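Local coordinates for protein restriction endonuclease (Mycobacterium sp., PDB 4F0Q) that cleaves DNA as a tetrameric, cytosine methylation-dependent restriction endonuclease, probably recognising the modified base through its N-terminal domain, at residues Leu107-Ser121 and Arg199-Val211. Numbering follows the deposited sequence.
Sequences LDHGHVRYFGDHKPS and RSFPNLSLDLAVV
R113 and H111 converge on one carboxylate oxygen of D207. R113 NE meets D207 OD1 at 2.6 Å in a salt bridge, nearly in line with the C-O bond. H111 NE2 donates to the same OD1 at 3.0 Å and reaches it from the opposite face of the carboxylate. The oxygen lies in the plane of the imidazole, while the ring and carboxylate planes are 54° apart. Bends at chi2 and chi3 (68° and 56°) fold the arginine back alongside D207. R186 pairs with OD2, so both carboxylate oxygens are used; R113 NH1 also pairs with E314. Two cations and a histidine probably keep D207 ionised.

The backbones of 111-115 and 200-210 pair antiparallel beneath this cluster. The face with V112, Y114, L206 and L208 is mostly apolar and closely packed: V112 CG2 meets V210 CG2 at 4.0 Å, and Y114 CB meets L208 CD1 at 3.9 Å. L156 and L158 of strand 156-166 cover this side.

Regular pairing stops after G116 N bonds to L204 O. H118 N gives N203 OD1 a weak bond, while N203 ND2 bonds to Q192. The H118 ring lays one face over P202 O. P120 packs on a face of F201, with a CH-pi contact from CD to the ring centroid at 4.0 Å. Beyond it the contact loosens toward solvent, where R199 lies exposed beside P120. At the other end, G110 and H111 form a G1 beta bulge opposite D106. The whole is an antiparallel strand pair within the mixed sheet of the PUA-like N-terminal domain.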
ATOM      1  N   LEU A 107      -9.891   5.983 -21.117  1.00 15.69           N
ATOM      2  CA  LEU A 107     -11.337   6.110 -20.988  1.00 16.11           C
ATOM      3  C   LEU A 107     -11.964   4.961 -20.202  1.00 20.19           C
ATOM      4  O   LEU A 107     -13.117   5.047 -19.779  1.00 21.03           O
ATOM      5  CB  LEU A 107     -11.984   6.234 -22.369  1.00 25.12           C
ATOM      6  CG  LEU A 107     -11.490   7.399 -23.231  1.00 20.66           C
ATOM      7  CD1 LEU A 107     -12.249   7.457 -24.546  1.00 19.03           C
ATOM      8  CD2 LEU A 107     -11.608   8.718 -22.482  1.00 14.00           C
ATOM      9  N   ASP A 108     -11.204   3.888 -20.010  1.00 18.87           N
ATOM     10  CA  ASP A 108     -11.671   2.758 -19.213  1.00 17.28           C
ATOM     11  C   ASP A 108     -11.722   3.115 -17.732  1.00 15.11           C
ATOM     12  O   ASP A 108     -12.507   2.548 -16.973  1.00 16.97           O
ATOM     13  CB  ASP A 108     -10.780   1.535 -19.431  1.00 20.23           C
ATOM     14  CG  ASP A 108     -11.072   0.830 -20.739  1.00 19.81           C
ATOM     15  OD1 ASP A 108     -11.675   1.457 -21.633  1.00 19.33           O
ATOM     16  OD2 ASP A 108     -10.701  -0.355 -20.871  1.00 22.57           O
ATOM     17  N   HIS A 109     -10.877   4.059 -17.326  1.00 15.43           N
ATOM     18  CA  HIS A 109     -10.852   4.516 -15.942  1.00 17.56           C
ATOM     19  C   HIS A 109     -11.242   5.987 -15.839  1.00 18.47           C
ATOM     20  O   HIS A 109     -11.029   6.625 -14.808  1.00 22.18           O
ATOM     21  CB  HIS A 109      -9.475   4.281 -15.321  1.00 20.93           C
ATOM     22  CG  HIS A 109      -9.055   2.845 -15.312  1.00 19.41           C
ATOM     23  ND1 HIS A 109      -8.396   2.256 -16.369  1.00 18.55           N
ATOM     24  CD2 HIS A 109      -9.208   1.876 -14.378  1.00 19.64           C
ATOM     25  CE1 HIS A 109      -8.157   0.989 -16.085  1.00 21.97           C
ATOM     26  NE2 HIS A 109      -8.640   0.733 -14.883  1.00 19.54           N
ATOM     27  N   GLY A 110     -11.809   6.514 -16.919  1.00 17.08           N
ATOM     28  CA  GLY A 110     -12.350   7.861 -16.931  1.00 16.08           C
ATOM     29  C   GLY A 110     -11.352   8.972 -16.668  1.00 18.23           C
ATOM     30  O   GLY A 110     -11.714  10.019 -16.133  1.00 17.14           O
ATOM     31  N   HIS A 111     -10.096   8.753 -17.040  1.00 17.43           N
ATOM     32  CA  HIS A 111      -9.080   9.789 -16.882  1.00 18.48           C
ATOM     33  C   HIS A 111      -8.393  10.125 -18.200  1.00 20.10           C
ATOM     34  O   HIS A 111      -8.074   9.238 -18.992  1.00 18.54           O
ATOM     35  CB  HIS A 111      -8.035   9.385 -15.840  1.00 25.42           C
ATOM     36  CG  HIS A 111      -6.963  10.411 -15.638  1.00 28.50           C
ATOM     37  ND1 HIS A 111      -5.800  10.429 -16.380  1.00 29.54           N
ATOM     38  CD2 HIS A 111      -6.882  11.460 -14.786  1.00 27.78           C
ATOM     39  CE1 HIS A 111      -5.048  11.442 -15.990  1.00 25.53           C
ATOM     40  NE2 HIS A 111      -5.680  12.084 -15.023  1.00 26.03           N
ATOM     41  N   VAL A 112      -8.174  11.416 -18.430  1.00 20.35           N
ATOM     42  CA  VAL A 112      -7.451  11.867 -19.613  1.00 21.48           C
ATOM     43  C   VAL A 112      -6.417  12.929 -19.249  1.00 20.32           C
ATOM     44  O   VAL A 112      -6.754  13.968 -18.682  1.00 17.66           O
ATOM     45  CB  VAL A 112      -8.402  12.439 -20.688  1.00 17.42           C
ATOM     46  CG1 VAL A 112      -7.602  13.022 -21.844  1.00 17.98           C
ATOM     47  CG2 VAL A 112      -9.355  11.367 -21.189  1.00 13.67           C
ATOM     48  N   ARG A 113      -5.157  12.652 -19.567  1.00 15.94           N
ATOM     49  CA  ARG A 113      -4.085  13.621 -19.380  1.00 16.77           C
ATOM     50  C   ARG A 113      -3.958  14.471 -20.637  1.00 17.41           C
ATOM     51  O   ARG A 113      -3.603  13.964 -21.701  1.00 19.38           O
ATOM     52  CB  ARG A 113      -2.764  12.907 -19.096  1.00 20.21           C
ATOM     53  CG  ARG A 113      -1.567  13.835 -18.953  1.00 23.64           C
ATOM     54  CD  ARG A 113      -1.669  14.689 -17.699  1.00 23.01           C
ATOM     55  NE  ARG A 113      -1.814  13.875 -16.495  1.00 37.27           N
ATOM     56  CZ  ARG A 113      -0.799  13.332 -15.830  1.00 37.46           C
ATOM     57  NH1 ARG A 113       0.446  13.511 -16.251  1.00 37.06           N
ATOM     58  NH2 ARG A 113      -1.029  12.607 -14.744  1.00 38.59           N
ATOM     59  N   TYR A 114      -4.256  15.761 -20.514  1.00 18.41           N
ATOM     60  CA  TYR A 114      -4.269  16.642 -21.678  1.00 16.69           C
ATOM     61  C   TYR A 114      -3.327  17.834 -21.528  1.00 14.77           C
ATOM     62  O   TYR A 114      -3.346  18.527 -20.515  1.00 14.60           O
ATOM     63  CB  TYR A 114      -5.693  17.126 -21.966  1.00 15.41           C
ATOM     64  CG  TYR A 114      -5.793  18.014 -23.183  1.00 14.50           C
ATOM     65  CD1 TYR A 114      -5.736  17.476 -24.461  1.00 15.34           C
ATOM     66  CD2 TYR A 114      -5.947  19.388 -23.056  1.00 16.09           C
ATOM     67  CE1 TYR A 114      -5.823  18.280 -25.579  1.00 17.01           C
ATOM     68  CE2 TYR A 114      -6.037  20.201 -24.168  1.00 16.87           C
ATOM     69  CZ  TYR A 114      -5.976  19.641 -25.428  1.00 13.96           C
ATOM     70  OH  TYR A 114      -6.065  20.444 -26.541  1.00 19.77           O
ATOM     71  N   PHE A 115      -2.512  18.069 -22.550  1.00 13.46           N
ATOM     72  CA  PHE A 115      -1.554  19.169 -22.531  1.00 12.96           C
ATOM     73  C   PHE A 115      -2.063  20.376 -23.313  1.00 14.74           C
ATOM     74  O   PHE A 115      -2.749  20.229 -24.324  1.00 16.24           O
ATOM     75  CB  PHE A 115      -0.202  18.711 -23.078  1.00 13.45           C
ATOM     76  CG  PHE A 115       0.466  17.665 -22.234  1.00 15.45           C
ATOM     77  CD1 PHE A 115       0.205  16.319 -22.437  1.00 15.11           C
ATOM     78  CD2 PHE A 115       1.350  18.027 -21.232  1.00 13.19           C
ATOM     79  CE1 PHE A 115       0.818  15.355 -21.660  1.00 15.86           C
ATOM     80  CE2 PHE A 115       1.966  17.068 -20.452  1.00 14.61           C
ATOM     81  CZ  PHE A 115       1.700  15.730 -20.666  1.00 16.88           C
ATOM     82  N   GLY A 116      -1.713  21.568 -22.839  1.00 14.62           N
ATOM     83  CA  GLY A 116      -2.203  22.805 -23.421  1.00 17.17           C
ATOM     84  C   GLY A 116      -1.672  23.132 -24.806  1.00 19.76           C
ATOM     85  O   GLY A 116      -1.078  22.286 -25.474  1.00 18.80           O
ATOM     86  N   ASP A 117      -1.885  24.373 -25.235  1.00 19.57           N
ATOM     87  CA  ASP A 117      -1.515  24.790 -26.585  1.00 18.90           C
ATOM     88  C   ASP A 117      -0.336  25.760 -26.607  1.00 17.82           C
ATOM     89  O   ASP A 117      -0.117  26.455 -27.599  1.00 23.94           O
ATOM     90  CB  ASP A 117      -2.715  25.416 -27.302  1.00 18.41           C
ATOM     91  CG  ASP A 117      -3.090  26.772 -26.737  1.00 19.05           C
ATOM     92  OD1 ASP A 117      -2.944  26.973 -25.513  1.00 23.24           O
ATOM     93  OD2 ASP A 117      -3.528  27.642 -27.520  1.00 20.66           O
ATOM     94  N   HIS A 118       0.417  25.812 -25.513  1.00 17.67           N
ATOM     95  CA  HIS A 118       1.612  26.645 -25.461  1.00 19.14           C
ATOM     96  C   HIS A 118       2.652  26.093 -26.429  1.00 19.68           C
ATOM     97  O   HIS A 118       2.869  24.883 -26.497  1.00 20.46           O
ATOM     98  CB  HIS A 118       2.177  26.689 -24.040  1.00 19.55           C
ATOM     99  CG  HIS A 118       3.168  27.789 -23.815  1.00 15.98           C
ATOM    100  ND1 HIS A 118       2.858  28.936 -23.116  1.00 19.17           N
ATOM    101  CD2 HIS A 118       4.460  27.918 -24.195  1.00 16.13           C
ATOM    102  CE1 HIS A 118       3.918  29.723 -23.073  1.00 19.41           C
ATOM    103  NE2 HIS A 118       4.905  29.128 -23.720  1.00 16.64           N
ATOM    104  N   LYS A 119       3.286  26.983 -27.183  1.00 22.68           N
ATOM    105  CA  LYS A 119       4.233  26.577 -28.214  1.00 21.88           C
ATOM    106  C   LYS A 119       5.653  27.025 -27.873  1.00 22.31           C
ATOM    107  O   LYS A 119       5.840  27.922 -27.051  1.00 26.14           O
ATOM    108  CB  LYS A 119       3.803  27.143 -29.572  1.00 24.19           C
ATOM    109  CG  LYS A 119       2.502  26.556 -30.098  1.00 26.28           C
ATOM    110  CD  LYS A 119       2.232  27.005 -31.525  1.00 35.81           C
ATOM    111  CE  LYS A 119       0.963  26.371 -32.072  1.00 46.96           C
ATOM    112  NZ  LYS A 119       0.702  26.781 -33.480  1.00 61.53           N
ATOM    113  N   PRO A 120       6.663  26.387 -28.490  1.00 19.35           N
ATOM    114  CA  PRO A 120       8.058  26.792 -28.289  1.00 22.54           C
ATOM    115  C   PRO A 120       8.318  28.251 -28.666  1.00 27.63           C
ATOM    116  O   PRO A 120       9.209  28.880 -28.095  1.00 29.41           O
ATOM    117  CB  PRO A 120       8.824  25.868 -29.237  1.00 20.86           C
ATOM    118  CG  PRO A 120       7.977  24.656 -29.335  1.00 21.06           C
ATOM    119  CD  PRO A 120       6.561  25.147 -29.281  1.00 19.33           C
ATOM    120  N   SER A 121       7.544  28.778 -29.610  1.00 27.22           N
ATOM    121  CA  SER A 121       7.736  30.146 -30.081  1.00 26.41           C
ATOM    122  C   SER A 121       6.903  31.155 -29.295  1.00 24.08           C
ATOM    123  O   SER A 121       6.987  32.358 -29.535  1.00 30.88           O
ATOM    124  CB  SER A 121       7.402  30.247 -31.571  1.00 31.01           C
ATOM    125  OG  SER A 121       6.055  29.879 -31.816  1.00 31.51           O
ATOM    126  N   ARG A 199      13.975  22.784 -28.692  1.00 18.77           N
ATOM    127  CA  ARG A 199      13.545  23.892 -27.847  1.00 14.91           C
ATOM    128  C   ARG A 199      12.711  23.418 -26.661  1.00 14.58           C
ATOM    129  O   ARG A 199      11.956  22.450 -26.763  1.00 17.20           O
ATOM    130  CB  ARG A 199      12.761  24.923 -28.662  1.00 20.82           C
ATOM    131  CG  ARG A 199      13.555  25.548 -29.798  1.00 22.89           C
ATOM    132  CD  ARG A 199      12.809  26.715 -30.425  1.00 26.83           C
ATOM    133  NE  ARG A 199      12.639  27.821 -29.486  1.00 27.47           N
ATOM    134  CZ  ARG A 199      12.088  28.989 -29.799  1.00 30.70           C
ATOM    135  NH1 ARG A 199      11.650  29.209 -31.033  1.00 33.52           N
ATOM    136  NH2 ARG A 199      11.973  29.939 -28.881  1.00 34.71           N
ATOM    137  N   SER A 200      12.854  24.109 -25.534  1.00 17.84           N
ATOM    138  CA  SER A 200      12.086  23.795 -24.336  1.00 17.70           C
ATOM    139  C   SER A 200      11.134  24.938 -24.009  1.00 16.99           C
ATOM    140  O   SER A 200      11.426  26.096 -24.300  1.00 17.60           O
ATOM    141  CB  SER A 200      13.019  23.523 -23.156  1.00 16.34           C
ATOM    142  OG  SER A 200      13.853  22.409 -23.418  1.00 20.08           O
ATOM    143  N   PHE A 201       9.994  24.613 -23.406  1.00 20.05           N
ATOM    144  CA  PHE A 201       8.963  25.616 -23.162  1.00 15.59           C
ATOM    145  C   PHE A 201       7.987  25.202 -22.064  1.00 14.87           C
ATOM    146  O   PHE A 201       7.693  24.019 -21.905  1.00 15.46           O
ATOM    147  CB  PHE A 201       8.194  25.906 -24.457  1.00 19.72           C
ATOM    148  CG  PHE A 201       7.475  24.711 -25.020  1.00 17.19           C
ATOM    149  CD1 PHE A 201       8.137  23.804 -25.832  1.00 13.47           C
ATOM    150  CD2 PHE A 201       6.135  24.498 -24.743  1.00 17.15           C
ATOM    151  CE1 PHE A 201       7.479  22.706 -26.350  1.00 16.19           C
ATOM    152  CE2 PHE A 201       5.471  23.401 -25.259  1.00 15.60           C
ATOM    153  CZ  PHE A 201       6.143  22.505 -26.064  1.00 14.23           C
ATOM    154  N   PRO A 202       7.480  26.183 -21.302  1.00 15.94           N
ATOM    155  CA  PRO A 202       6.459  25.912 -20.285  1.00 14.88           C
ATOM    156  C   PRO A 202       5.131  25.543 -20.933  1.00 15.49           C
ATOM    157  O   PRO A 202       4.929  25.820 -22.113  1.00 19.96           O
ATOM    158  CB  PRO A 202       6.332  27.250 -19.554  1.00 15.96           C
ATOM    159  CG  PRO A 202       6.745  28.263 -20.560  1.00 15.09           C
ATOM    160  CD  PRO A 202       7.842  27.611 -21.348  1.00 20.55           C
ATOM    161  N   ASN A 203       4.242  24.929 -20.160  1.00 18.26           N
ATOM    162  CA  ASN A 203       2.947  24.486 -20.658  1.00 15.42           C
ATOM    163  C   ASN A 203       2.059  24.053 -19.498  1.00 15.02           C
ATOM    164  O   ASN A 203       2.523  23.927 -18.361  1.00 13.34           O
ATOM    165  CB  ASN A 203       3.119  23.331 -21.651  1.00 12.19           C
ATOM    166  CG  ASN A 203       1.887  23.106 -22.509  1.00 12.77           C
ATOM    167  OD1 ASN A 203       1.069  24.008 -22.694  1.00 11.48           O
ATOM    168  ND2 ASN A 203       1.748  21.897 -23.037  1.00 17.81           N
ATOM    169  N   LEU A 204       0.782  23.827 -19.787  1.00 17.18           N
ATOM    170  CA  LEU A 204      -0.164  23.383 -18.774  1.00 15.22           C
ATOM    171  C   LEU A 204      -0.529  21.918 -18.977  1.00 15.64           C
ATOM    172  O   LEU A 204      -0.917  21.510 -20.071  1.00 17.33           O
ATOM    173  CB  LEU A 204      -1.422  24.250 -18.802  1.00 15.94           C
ATOM    174  CG  LEU A 204      -1.214  25.757 -18.634  1.00 14.31           C
ATOM    175  CD1 LEU A 204      -2.549  26.481 -18.632  1.00 16.18           C
ATOM    176  CD2 LEU A 204      -0.436  26.057 -17.364  1.00 13.85           C
ATOM    177  N   SER A 205      -0.392  21.131 -17.915  1.00 15.88           N
ATOM    178  CA  SER A 205      -0.769  19.724 -17.937  1.00 14.36           C
ATOM    179  C   SER A 205      -2.022  19.522 -17.093  1.00 16.00           C
ATOM    180  O   SER A 205      -2.074  19.940 -15.936  1.00 17.90           O
ATOM    181  CB  SER A 205       0.373  18.853 -17.412  1.00 19.40           C
ATOM    182  OG  SER A 205       0.041  17.478 -17.479  1.00 23.83           O
ATOM    183  N   LEU A 206      -3.030  18.883 -17.675  1.00 15.29           N
ATOM    184  CA  LEU A 206      -4.330  18.761 -17.026  1.00 16.50           C
ATOM    185  C   LEU A 206      -4.770  17.315 -16.808  1.00 15.84           C
ATOM    186  O   LEU A 206      -4.760  16.500 -17.733  1.00 16.89           O
ATOM    187  CB  LEU A 206      -5.405  19.511 -17.825  1.00 18.26           C
ATOM    188  CG  LEU A 206      -5.461  21.042 -17.757  1.00 15.83           C
ATOM    189  CD1 LEU A 206      -4.331  21.694 -18.541  1.00 14.85           C
ATOM    190  CD2 LEU A 206      -6.811  21.545 -18.249  1.00 14.55           C
ATOM    191  N   ASP A 207      -5.146  17.012 -15.569  1.00 14.12           N
ATOM    192  CA  ASP A 207      -5.816  15.762 -15.240  1.00 15.62           C
ATOM    193  C   ASP A 207      -7.316  15.960 -15.382  1.00 18.43           C
ATOM    194  O   ASP A 207      -7.928  16.720 -14.622  1.00 14.48           O
ATOM    195  CB  ASP A 207      -5.492  15.327 -13.810  1.00 17.89           C
ATOM    196  CG  ASP A 207      -4.080  14.805 -13.663  1.00 23.88           C
ATOM    197  OD1 ASP A 207      -3.565  14.197 -14.625  1.00 25.90           O
ATOM    198  OD2 ASP A 207      -3.487  14.998 -12.582  1.00 27.69           O
ATOM    199  N   LEU A 208      -7.900  15.278 -16.363  1.00 18.20           N
ATOM    200  CA  LEU A 208      -9.324  15.390 -16.647  1.00 18.99           C
ATOM    201  C   LEU A 208     -10.070  14.129 -16.233  1.00 15.40           C
ATOM    202  O   LEU A 208      -9.594  13.011 -16.444  1.00 15.55           O
ATOM    203  CB  LEU A 208      -9.555  15.659 -18.137  1.00 16.53           C
ATOM    204  CG  LEU A 208      -8.886  16.896 -18.737  1.00 13.16           C
ATOM    205  CD1 LEU A 208      -9.193  16.996 -20.221  1.00 15.86           C
ATOM    206  CD2 LEU A 208      -9.328  18.154 -18.010  1.00 13.67           C
ATOM    207  N   ALA A 209     -11.247  14.320 -15.647  1.00 16.64           N
ATOM    208  CA  ALA A 209     -12.081  13.210 -15.213  1.00 14.26           C
ATOM    209  C   ALA A 209     -13.327  13.099 -16.084  1.00 15.34           C
ATOM    210  O   ALA A 209     -14.246  13.910 -15.973  1.00 16.81           O
ATOM    211  CB  ALA A 209     -12.469  13.382 -13.753  1.00 15.36           C
ATOM    212  N   VAL A 210     -13.349  12.097 -16.956  1.00 13.73           N
ATOM    213  CA  VAL A 210     -14.509  11.845 -17.800  1.00 15.15           C
ATOM    214  C   VAL A 210     -15.653  11.300 -16.953  1.00 13.31           C
ATOM    215  O   VAL A 210     -15.527  10.245 -16.335  1.00 14.47           O
ATOM    216  CB  VAL A 210     -14.185  10.851 -18.929  1.00 13.26           C
ATOM    217  CG1 VAL A 210     -15.423  10.577 -19.768  1.00 13.47           C
ATOM    218  CG2 VAL A 210     -13.058  11.387 -19.795  1.00 17.30           C
ATOM    219  N   VAL A 211     -16.766  12.025 -16.927  1.00 15.57           N
ATOM    220  CA  VAL A 211     -17.890  11.672 -16.064  1.00 13.19           C
ATOM    221  C   VAL A 211     -18.693  10.481 -16.580  1.00 15.21           C
ATOM    222  O   VAL A 211     -18.885  10.316 -17.785  1.00 12.81           O
ATOM    223  CB  VAL A 211     -18.841  12.872 -15.846  1.00 13.89           C
ATOM    224  CG1 VAL A 211     -18.145  13.963 -15.053  1.00 12.89           C
ATOM    225  CG2 VAL A 211     -19.340  13.411 -17.177  1.00 15.89           C
TER
HETATM  226  O   HOH W   1      10.793  26.537 -26.581  1.00 29.37           O